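Long-range contact in specific mitochondrial acyl carrier protein (Toxoplasma, PDB 3CE7), which probably carries growing acyl chains on a phosphopantetheine arm during mitochondrial fatty acid biosynthesis: residues 35-47 and 81-93. Numbering follows the deposited sequence.
Sequences GEKVTPSSKLEEL and DNFQTLQEIADFV
Gln84 O takes two donors, Leu44 N at 2.8 Å, nearly in line with the carbonyl bond and almost straight at the hydrogen (174°), and water 2, which also accepts from Glu45 N. The Leu44-Gln84 bond ties the loop after helix 17-29 to the start of helix 86-98, the last helix of the acyl carrier protein fold. A second backbone bond, Gln87 N to Pro40 O at 2.9 Å, lies in the carbonyl plane on a lone pair and holds the type I turn Thr39-Ser42 against the helix's first turn. Water 1 accepts from Leu86 N at 2.8 Å and lies within hydrogen-bonding distance of Ser42 O (2.7 Å) and Thr39 O, joining the two backbones.

Thr85, the N-cap of helix 86-98, and Glu88 form a capping box: Glu88 N donates to Thr85 OG1, while Glu88 OE1 accepts from Gln84 N (2.7 Å), nearly along its C-O axis, and from Thr85 N, above the carboxylate plane. In Thr85, chi1 of 72° sets OG1 between the backbone N and the carbonyl carbon and brings CG2 within 3.4 Å of Ser42 O.

On the apolar side, the Leu86 side chain crosses those of Val38 and Leu44 at about a right angle and also touches Cys28 and Phe63 on neighbouring helices. Leu86 CD2 meets Leu44 CD2 at 3.8 Å, and Leu86 CD1 meets Val38 CG2 at 3.6 Å.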
loop_
_atom_site.group_PDB
_atom_site.type_symbol
_atom_site.label_atom_id
_atom_site.label_comp_id
_atom_site.label_asym_id
_atom_site.label_seq_id
_atom_site.Cartn_x
_atom_site.Cartn_y
_atom_site.Cartn_z
ATOM N N GLY A 35 -9.033 -13.555 7.862
ATOM C CA GLY A 35 -8.042 -14.631 7.916
ATOM C C GLY A 35 -7.017 -14.651 6.791
ATOM O O GLY A 35 -6.045 -15.407 6.861
ATOM N N GLU A 36 -7.232 -13.843 5.749
ATOM C CA GLU A 36 -6.270 -13.719 4.650
ATOM C C GLU A 36 -4.974 -13.140 5.192
ATOM O O GLU A 36 -4.998 -12.195 5.985
ATOM C CB GLU A 36 -6.827 -12.816 3.539
ATOM C CG GLU A 36 -6.012 -12.784 2.268
ATOM C CD GLU A 36 -6.247 -13.981 1.355
ATOM O OE1 GLU A 36 -7.108 -14.844 1.666
ATOM O OE2 GLU A 36 -5.554 -14.048 0.322
ATOM N N LYS A 37 -3.845 -13.698 4.760
ATOM C CA LYS A 37 -2.543 -13.266 5.252
ATOM C C LYS A 37 -1.811 -12.394 4.241
ATOM O O LYS A 37 -1.687 -12.755 3.068
ATOM C CB LYS A 37 -1.691 -14.483 5.638
ATOM C CG LYS A 37 -2.187 -15.159 6.928
ATOM C CD LYS A 37 -1.498 -16.503 7.200
ATOM C CE LYS A 37 -2.021 -17.600 6.295
ATOM N NZ LYS A 37 -1.363 -18.926 6.567
ATOM N N VAL A 38 -1.318 -11.250 4.707
ATOM C CA VAL A 38 -0.559 -10.356 3.841
ATOM C C VAL A 38 0.747 -9.944 4.523
ATOM O O VAL A 38 0.756 -9.615 5.708
ATOM C CB VAL A 38 -1.402 -9.106 3.437
ATOM C CG1 VAL A 38 -1.849 -8.314 4.671
ATOM C CG2 VAL A 38 -0.633 -8.218 2.470
ATOM N N THR A 39 1.844 -10.004 3.770
ATOM C CA THR A 39 3.141 -9.521 4.236
ATOM C C THR A 39 3.641 -8.438 3.278
ATOM O O THR A 39 3.072 -8.256 2.188
ATOM C CB THR A 39 4.191 -10.641 4.262
ATOM O OG1 THR A 39 4.573 -10.947 2.916
ATOM C CG2 THR A 39 3.653 -11.884 4.970
ATOM N N PRO A 40 4.711 -7.710 3.657
ATOM C CA PRO A 40 5.170 -6.660 2.736
ATOM C C PRO A 40 5.623 -7.184 1.363
ATOM O O PRO A 40 5.590 -6.439 0.384
ATOM C CB PRO A 40 6.340 -6.018 3.485
ATOM C CG PRO A 40 6.095 -6.358 4.932
ATOM C CD PRO A 40 5.512 -7.738 4.895
ATOM N N SER A 41 6.029 -8.447 1.282
ATOM C CA SER A 41 6.488 -8.990 0.004
ATOM C C SER A 41 5.407 -9.752 -0.778
ATOM O O SER A 41 5.654 -10.202 -1.906
ATOM C CB SER A 41 7.718 -9.875 0.208
ATOM O OG SER A 41 7.379 -10.976 1.022
ATOM N N SER A 42 4.216 -9.881 -0.191
ATOM C CA SER A 42 3.100 -10.562 -0.865
ATOM C C SER A 42 2.763 -9.854 -2.179
ATOM O O SER A 42 2.721 -8.631 -2.231
ATOM C CB SER A 42 1.844 -10.596 0.019
ATOM O OG SER A 42 2.047 -11.282 1.238
ATOM N N LYS A 43 2.541 -10.618 -3.245
ATOM C CA LYS A 43 2.014 -10.031 -4.473
ATOM C C LYS A 43 0.543 -9.684 -4.252
ATOM O O LYS A 43 -0.275 -10.563 -3.970
ATOM C CB LYS A 43 2.190 -10.996 -5.653
ATOM C CG LYS A 43 3.655 -11.144 -6.099
ATOM C CD LYS A 43 4.077 -10.009 -7.024
ATOM C CE LYS A 43 5.574 -10.045 -7.322
ATOM N NZ LYS A 43 6.384 -9.381 -6.257
ATOM N N LEU A 44 0.214 -8.395 -4.337
ATOM C CA LEU A 44 -1.148 -7.937 -4.058
ATOM C C LEU A 44 -2.191 -8.727 -4.840
ATOM O O LEU A 44 -3.220 -9.111 -4.279
ATOM C CB LEU A 44 -1.296 -6.448 -4.367
ATOM C CG LEU A 44 -0.516 -5.482 -3.472
ATOM C CD1 LEU A 44 -0.543 -4.085 -4.071
ATOM C CD2 LEU A 44 -1.067 -5.480 -2.062
ATOM N N GLU A 45 -1.880 -8.999 -6.109
ATOM C CA GLU A 45 -2.820 -9.675 -7.005
ATOM C C GLU A 45 -3.142 -11.119 -6.617
ATOM O O GLU A 45 -4.037 -11.742 -7.207
ATOM C CB GLU A 45 -2.325 -9.600 -8.452
ATOM C CG GLU A 45 -3.112 -8.640 -9.341
ATOM C CD GLU A 45 -2.859 -7.161 -9.070
ATOM O OE1 GLU A 45 -3.667 -6.342 -9.556
ATOM O OE2 GLU A 45 -1.861 -6.806 -8.401
ATOM N N GLU A 46 -2.431 -11.641 -5.622
ATOM C CA GLU A 46 -2.671 -12.997 -5.133
ATOM C C GLU A 46 -3.564 -13.016 -3.874
ATOM O O GLU A 46 -3.981 -14.083 -3.413
ATOM C CB GLU A 46 -1.330 -13.747 -4.973
ATOM C CG GLU A 46 -0.701 -14.082 -6.349
ATOM C CD GLU A 46 0.819 -14.344 -6.354
ATOM O OE1 GLU A 46 1.435 -14.537 -5.284
ATOM O OE2 GLU A 46 1.401 -14.361 -7.466
ATOM N N LEU A 47 -3.901 -11.826 -3.370
ATOM C CA LEU A 47 -4.674 -11.662 -2.143
ATOM C C LEU A 47 -6.178 -11.669 -2.397
ATOM O O LEU A 47 -6.640 -11.098 -3.372
ATOM C CB LEU A 47 -4.309 -10.340 -1.458
ATOM C CG LEU A 47 -2.861 -10.153 -0.992
ATOM C CD1 LEU A 47 -2.645 -8.716 -0.504
ATOM C CD2 LEU A 47 -2.483 -11.171 0.086
ATOM N N ASP A 81 0.570 2.316 -11.327
ATOM C CA ASP A 81 0.321 1.242 -12.282
ATOM C C ASP A 81 1.359 0.134 -12.204
ATOM O O ASP A 81 1.127 -0.963 -12.713
ATOM C CB ASP A 81 0.251 1.791 -13.706
ATOM C CG ASP A 81 -0.964 2.672 -13.927
ATOM O OD1 ASP A 81 -1.926 2.598 -13.130
ATOM O OD2 ASP A 81 -0.955 3.443 -14.908
ATOM N N ASN A 82 2.491 0.417 -11.558
ATOM C CA ASN A 82 3.560 -0.575 -11.448
ATOM C C ASN A 82 3.776 -1.159 -10.047
ATOM O O ASN A 82 4.684 -1.966 -9.844
ATOM C CB ASN A 82 4.865 -0.005 -12.008
ATOM C CG ASN A 82 4.879 0.020 -13.524
ATOM O OD1 ASN A 82 5.113 -1.006 -14.174
ATOM N ND2 ASN A 82 4.623 1.188 -14.097
ATOM N N PHE A 83 2.936 -0.771 -9.088
ATOM C CA PHE A 83 3.008 -1.357 -7.745
ATOM C C PHE A 83 2.549 -2.811 -7.782
ATOM O O PHE A 83 1.487 -3.118 -8.354
ATOM C CB PHE A 83 2.091 -0.624 -6.767
ATOM C CG PHE A 83 2.645 0.680 -6.229
ATOM C CD1 PHE A 83 4.013 0.872 -6.000
ATOM C CD2 PHE A 83 1.763 1.709 -5.911
ATOM C CE1 PHE A 83 4.487 2.083 -5.494
ATOM C CE2 PHE A 83 2.224 2.919 -5.394
ATOM C CZ PHE A 83 3.584 3.111 -5.176
ATOM N N GLN A 84 3.317 -3.693 -7.143
ATOM C CA GLN A 84 2.931 -5.096 -7.001
ATOM C C GLN A 84 2.869 -5.577 -5.551
ATOM O O GLN A 84 2.187 -6.563 -5.253
ATOM C CB GLN A 84 3.855 -6.005 -7.804
ATOM C CG GLN A 84 3.766 -5.800 -9.296
ATOM C CD GLN A 84 4.708 -6.716 -10.026
ATOM O OE1 GLN A 84 5.906 -6.433 -10.149
ATOM N NE2 GLN A 84 4.180 -7.840 -10.506
ATOM N N THR A 85 3.583 -4.888 -4.655
ATOM C CA THR A 85 3.637 -5.285 -3.239
ATOM C C THR A 85 3.495 -4.086 -2.307
ATOM O O THR A 85 3.731 -2.929 -2.708
ATOM C CB THR A 85 4.976 -5.974 -2.865
ATOM O OG1 THR A 85 6.037 -5.000 -2.848
ATOM C CG2 THR A 85 5.305 -7.119 -3.832
ATOM N N LEU A 86 3.114 -4.359 -1.061
ATOM C CA LEU A 86 3.028 -3.290 -0.060
ATOM C C LEU A 86 4.393 -2.699 0.280
ATOM O O LEU A 86 4.487 -1.514 0.588
ATOM C CB LEU A 86 2.383 -3.788 1.229
ATOM C CG LEU A 86 0.930 -4.234 1.109
ATOM C CD1 LEU A 86 0.546 -4.800 2.443
ATOM C CD2 LEU A 86 0.009 -3.067 0.682
ATOM N N GLN A 87 5.452 -3.512 0.234
ATOM C CA GLN A 87 6.775 -2.971 0.508
ATOM C C GLN A 87 7.110 -1.848 -0.464
ATOM O O GLN A 87 7.698 -0.835 -0.069
ATOM C CB GLN A 87 7.863 -4.043 0.446
ATOM C CG GLN A 87 9.193 -3.531 0.960
ATOM C CD GLN A 87 9.139 -3.241 2.438
ATOM O OE1 GLN A 87 9.077 -4.166 3.258
ATOM N NE2 GLN A 87 9.125 -1.953 2.796
ATOM N N GLU A 88 6.741 -2.022 -1.729
ATOM C CA GLU A 88 6.994 -0.986 -2.734
ATOM C C GLU A 88 6.254 0.309 -2.404
ATOM O O GLU A 88 6.786 1.409 -2.578
ATOM C CB GLU A 88 6.568 -1.490 -4.108
ATOM C CG GLU A 88 7.491 -2.581 -4.658
ATOM C CD GLU A 88 6.927 -3.244 -5.897
ATOM O OE1 GLU A 88 5.708 -3.133 -6.123
ATOM O OE2 GLU A 88 7.698 -3.892 -6.644
ATOM N N ILE A 89 5.014 0.166 -1.934
ATOM C CA ILE A 89 4.205 1.328 -1.595
ATOM C C ILE A 89 4.817 2.058 -0.399
ATOM O O ILE A 89 4.996 3.292 -0.443
ATOM C CB ILE A 89 2.734 0.961 -1.351
ATOM C CG1 ILE A 89 2.174 0.267 -2.600
ATOM C CG2 ILE A 89 1.921 2.239 -1.043
ATOM C CD1 ILE A 89 0.706 -0.151 -2.506
ATOM N N ALA A 90 5.140 1.302 0.655
ATOM C CA ALA A 90 5.800 1.873 1.838
ATOM C C ALA A 90 7.104 2.579 1.454
ATOM O O ALA A 90 7.369 3.699 1.891
ATOM C CB ALA A 90 6.057 0.803 2.878
ATOM N N ASP A 91 7.904 1.923 0.616
ATOM C CA ASP A 91 9.151 2.518 0.145
ATOM C C ASP A 91 8.905 3.855 -0.571
ATOM O O ASP A 91 9.668 4.815 -0.393
ATOM C CB ASP A 91 9.891 1.559 -0.788
ATOM C CG ASP A 91 10.493 0.348 -0.068
ATOM O OD1 ASP A 91 10.508 0.280 1.172
ATOM O OD2 ASP A 91 10.956 -0.570 -0.780
ATOM N N PHE A 92 7.857 3.910 -1.400
ATOM C CA PHE A 92 7.567 5.138 -2.139
ATOM C C PHE A 92 7.158 6.256 -1.176
ATOM O O PHE A 92 7.586 7.414 -1.314
ATOM C CB PHE A 92 6.473 4.919 -3.181
ATOM C CG PHE A 92 6.256 6.115 -4.054
ATOM C CD1 PHE A 92 7.157 6.422 -5.065
ATOM C CD2 PHE A 92 5.178 6.980 -3.828
ATOM C CE1 PHE A 92 6.974 7.552 -5.876
ATOM C CE2 PHE A 92 4.986 8.107 -4.635
ATOM C CZ PHE A 92 5.885 8.395 -5.649
ATOM N N VAL A 93 6.344 5.905 -0.185
ATOM C CA VAL A 93 5.898 6.897 0.798
ATOM C C VAL A 93 7.112 7.484 1.514
ATOM O O VAL A 93 7.264 8.710 1.600
ATOM C CB VAL A 93 4.913 6.289 1.813
ATOM C CG1 VAL A 93 4.712 7.230 2.995
ATOM C CG2 VAL A 93 3.586 5.989 1.139
HETATM O O HOH W 1 2.287 -6.910 -0.240
HETATM O O HOH W 2 0.509 -7.748 -7.447
HETATM O O HOH W 3 -1.238 -3.588 -8.376
#